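PDB 6FRL: tryptophan halogenase superfamily from Brevundimonas sp. BAL3, which is a flavin-dependent halogenase that prefers bromination over chlorination, probably acting on indole-like aromatic substrates with reduced flavin as cofactor. Local coordinates for residues M390-D395 and P421-R426. Numbering follows the deposited sequence.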
ATOM      1  N   MET B 390       8.590   6.786  10.948  1.00 26.28           N
ATOM      2  CA  MET B 390       8.713   7.219  12.341  1.00 27.90           C
ATOM      3  C   MET B 390       7.475   7.977  12.782  1.00 26.14           C
ATOM      4  O   MET B 390       6.967   7.734  13.874  1.00 29.06           O
ATOM      5  CB  MET B 390       9.990   8.072  12.564  1.00 29.95           C
ATOM      6  CG  MET B 390      11.297   7.266  12.528  1.00 29.67           C
ATOM      7  SD  MET B 390      11.493   6.124  13.908  1.00 30.27           S
ATOM      8  CE  MET B 390      11.784   7.280  15.251  1.00 28.88           C
ATOM      9  N   GLU B 391       6.968   8.854  11.928  1.00 24.97           N
ATOM     10  CA  GLU B 391       5.781   9.641  12.246  1.00 26.35           C
ATOM     11  C   GLU B 391       4.550   8.724  12.400  1.00 28.18           C
ATOM     12  O   GLU B 391       3.709   8.936  13.312  1.00 28.22           O
ATOM     13  CB  GLU B 391       5.511  10.729  11.166  1.00 27.30           C
ATOM     14  CG  GLU B 391       6.525  11.893  11.110  1.00 27.00           C
ATOM     15  CD  GLU B 391       6.414  12.722   9.835  1.00 28.31           C
ATOM     16  OE1 GLU B 391       5.643  12.366   8.900  1.00 31.68           O
ATOM     17  OE2 GLU B 391       7.095  13.747   9.733  1.00 27.82           O
ATOM     18  N   ARG B 392       4.433   7.724  11.517  1.00 29.24           N
ATOM     19  CA  ARG B 392       3.328   6.762  11.604  1.00 28.50           C
ATOM     20  C   ARG B 392       3.368   5.925  12.896  1.00 26.27           C
ATOM     21  O   ARG B 392       2.330   5.640  13.470  1.00 28.48           O
ATOM     22  CB  ARG B 392       3.249   5.894  10.348  1.00 28.36           C
ATOM     23  CG  ARG B 392       3.107   6.649   9.032  1.00 30.07           C
ATOM     24  CD  ARG B 392       1.749   7.260   8.846  1.00 32.17           C
ATOM     25  NE  ARG B 392       1.541   8.432   9.697  1.00 34.03           N
ATOM     26  CZ  ARG B 392       2.042   9.644   9.470  1.00 34.79           C
ATOM     27  NH1 ARG B 392       2.800   9.889   8.397  1.00 33.68           N
ATOM     28  NH2 ARG B 392       1.783  10.623  10.341  1.00 34.88           N
ATOM     29  N   VAL B 393       4.553   5.620  13.412  1.00 26.65           N
ATOM     30  CA  VAL B 393       4.663   4.913  14.715  1.00 27.59           C
ATOM     31  C   VAL B 393       4.385   5.853  15.893  1.00 28.44           C
ATOM     32  O   VAL B 393       3.698   5.479  16.866  1.00 32.07           O
ATOM     33  CB  VAL B 393       6.042   4.231  14.888  1.00 26.58           C
ATOM     34  CG1 VAL B 393       6.206   3.605  16.280  1.00 25.89           C
ATOM     35  CG2 VAL B 393       6.249   3.170  13.802  1.00 25.55           C
ATOM     36  N   ARG B 394       4.950   7.047  15.830  1.00 28.57           N
ATOM     37  CA  ARG B 394       4.606   8.099  16.803  1.00 31.05           C
ATOM     38  C   ARG B 394       3.082   8.273  17.023  1.00 30.13           C
ATOM     39  O   ARG B 394       2.596   8.203  18.158  1.00 30.98           O
ATOM     40  CB  ARG B 394       5.230   9.421  16.358  1.00 31.20           C
ATOM     41  CG  ARG B 394       4.984  10.622  17.261  1.00 32.19           C
ATOM     42  CD  ARG B 394       5.174  11.889  16.466  1.00 33.45           C
ATOM     43  NE  ARG B 394       4.252  11.980  15.329  1.00 34.40           N
ATOM     44  CZ  ARG B 394       4.318  12.911  14.378  1.00 34.69           C
ATOM     45  NH1 ARG B 394       5.265  13.842  14.426  1.00 33.04           N
ATOM     46  NH2 ARG B 394       3.434  12.907  13.374  1.00 34.75           N
ATOM     47  N   ASP B 395       2.353   8.482  15.928  1.00 31.36           N
ATOM     48  CA  ASP B 395       0.895   8.655  15.961  1.00 32.15           C
ATOM     49  C   ASP B 395       0.167   7.474  16.588  1.00 32.94           C
ATOM     50  O   ASP B 395      -0.745   7.676  17.377  1.00 35.96           O
ATOM     51  CB  ASP B 395       0.342   8.912  14.550  1.00 31.65           C
ATOM     52  CG  ASP B 395       0.731  10.278  14.011  1.00 32.65           C
ATOM     53  OD1 ASP B 395       1.474  11.023  14.694  1.00 34.63           O
ATOM     54  OD2 ASP B 395       0.299  10.595  12.892  1.00 31.33           O
ATOM     55  N   PRO B 421      -0.959  15.476  16.504  1.00 30.32           N
ATOM     56  CA  PRO B 421      -0.759  15.812  15.116  1.00 30.52           C
ATOM     57  C   PRO B 421      -2.051  15.721  14.295  1.00 32.89           C
ATOM     58  O   PRO B 421      -2.923  14.906  14.600  1.00 33.13           O
ATOM     59  CB  PRO B 421       0.273  14.771  14.655  1.00 30.65           C
ATOM     60  CG  PRO B 421       1.031  14.440  15.902  1.00 33.12           C
ATOM     61  CD  PRO B 421      -0.011  14.452  16.979  1.00 30.09           C
ATOM     62  N   GLU B 422      -2.155  16.578  13.277  1.00 37.79           N
ATOM     63  CA  GLU B 422      -3.253  16.570  12.302  1.00 41.38           C
ATOM     64  C   GLU B 422      -3.463  15.216  11.618  1.00 39.46           C
ATOM     65  O   GLU B 422      -4.603  14.834  11.342  1.00 43.91           O
ATOM     66  CB  GLU B 422      -3.062  17.692  11.245  1.00 47.41           C
ATOM     67  CG  GLU B 422      -3.719  17.425   9.877  1.00 59.83           C
ATOM     68  CD  GLU B 422      -4.173  18.694   9.138  1.00 68.94           C
ATOM     69  OE1 GLU B 422      -3.440  19.722   9.166  1.00 71.02           O
ATOM     70  OE2 GLU B 422      -5.281  18.647   8.535  1.00 69.47           O
ATOM     71  N   THR B 423      -2.386  14.508  11.313  1.00 37.74           N
ATOM     72  CA  THR B 423      -2.487  13.142  10.739  1.00 35.23           C
ATOM     73  C   THR B 423      -3.341  12.178  11.612  1.00 32.62           C
ATOM     74  O   THR B 423      -4.146  11.405  11.078  1.00 32.37           O
ATOM     75  CB  THR B 423      -1.087  12.538  10.538  1.00 33.56           C
ATOM     76  OG1 THR B 423      -0.291  12.849  11.668  1.00 34.01           O
ATOM     77  CG2 THR B 423      -0.420  13.128   9.312  1.00 34.35           C
ATOM     78  N   LEU B 424      -3.179  12.279  12.933  1.00 30.45           N
ATOM     79  CA  LEU B 424      -3.957  11.526  13.899  1.00 31.71           C
ATOM     80  C   LEU B 424      -5.374  12.071  14.119  1.00 33.32           C
ATOM     81  O   LEU B 424      -6.306  11.280  14.387  1.00 33.10           O
ATOM     82  CB  LEU B 424      -3.227  11.469  15.242  1.00 30.66           C
ATOM     83  CG  LEU B 424      -3.884  10.603  16.322  1.00 32.13           C
ATOM     84  CD1 LEU B 424      -4.073   9.157  15.832  1.00 31.54           C
ATOM     85  CD2 LEU B 424      -3.022  10.644  17.571  1.00 33.56           C
ATOM     86  N   GLU B 425      -5.533  13.398  14.054  1.00 35.17           N
ATOM     87  CA  GLU B 425      -6.870  14.024  14.128  1.00 36.38           C
ATOM     88  C   GLU B 425      -7.756  13.469  13.024  1.00 33.16           C
ATOM     89  O   GLU B 425      -8.901  13.107  13.275  1.00 31.99           O
ATOM     90  CB  GLU B 425      -6.810  15.558  14.024  1.00 38.42           C
ATOM     91  CG  GLU B 425      -6.433  16.274  15.325  1.00 41.49           C
ATOM     92  CD  GLU B 425      -6.237  17.801  15.164  1.00 48.41           C
ATOM     93  OE1 GLU B 425      -6.325  18.332  14.018  1.00 49.40           O
ATOM     94  OE2 GLU B 425      -5.977  18.475  16.199  1.00 45.12           O
ATOM     95  N   ARG B 426      -7.209  13.389  11.820  1.00 31.32           N
ATOM     96  CA  ARG B 426      -7.954  12.891  10.668  1.00 35.49           C
ATOM     97  C   ARG B 426      -8.362  11.426  10.808  1.00 34.21           C
ATOM     98  O   ARG B 426      -9.482  11.077  10.426  1.00 35.02           O
ATOM     99  CB  ARG B 426      -7.136  13.043   9.381  1.00 38.80           C
ATOM    100  CG  ARG B 426      -7.076  14.460   8.846  1.00 41.27           C
ATOM    101  CD  ARG B 426      -6.152  14.485   7.652  1.00 46.95           C
ATOM    102  NE  ARG B 426      -6.607  13.506   6.643  1.00 50.16           N
ATOM    103  CZ  ARG B 426      -5.890  13.070   5.606  1.00 50.97           C
ATOM    104  NH1 ARG B 426      -4.637  13.497   5.394  1.00 49.94           N
ATOM    105  NH2 ARG B 426      -6.442  12.199   4.768  1.00 50.06           N
TER
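Thr423 donates a hydrogen bond from OG1 to OD2 of Asp395, from one helix to the other, at 2.6 Å. The hydroxyl comes in on the syn side of the carboxylate, 20° out of its plane. OG1 sits between the backbone N and the carbonyl carbon of its own residue (chi1 42°), which turns it toward the acid.

Charge pairing holds the acid from its own helix. Arg392 NH2 bonds to Asp395 OD2 at 3.0 Å, meeting it from above the carboxylate plane. The Arg392 chain bends at chi2 and chi3 to bring its guanidinium round, and the acceptor lies in the guanidinium plane. Arg394 grips the other oxygen side-on: NE and NH2 both donate to Asp395 OD1, from the same face of the carboxylate. Each oxygen therefore takes two donors. Glu391 extends the network through a long salt bridge to Arg392, and pairs with Arg388.

Van der Waals contacts flank these bonds. Pro421, at the N-cap position of helix 422-434, lays CG over one face of the Arg394 guanidinium, toward its rim, 3.8 Å from NH2. Glu391 CB lies over the opposite face, also near the rim, and Trp242 makes a cation-pi contact with the same arginine. Leu424 sets CD2 against the backbone O of Asp395 at 3.7 Å and also packs on Ile398 and Leu399.

The contact joins helix 376-402 to the start of helix 422-434; the axes of the two short segments approach to 10.3 Å at a crossing angle of -57°. With an alanine in place of Asp395, both arginines would probably lose their shared partner and the Thr423 hydroxyl its acceptor. With two guanidinium groups and a hydroxyl donating to it, the buried carboxylate is likely to stay ionised.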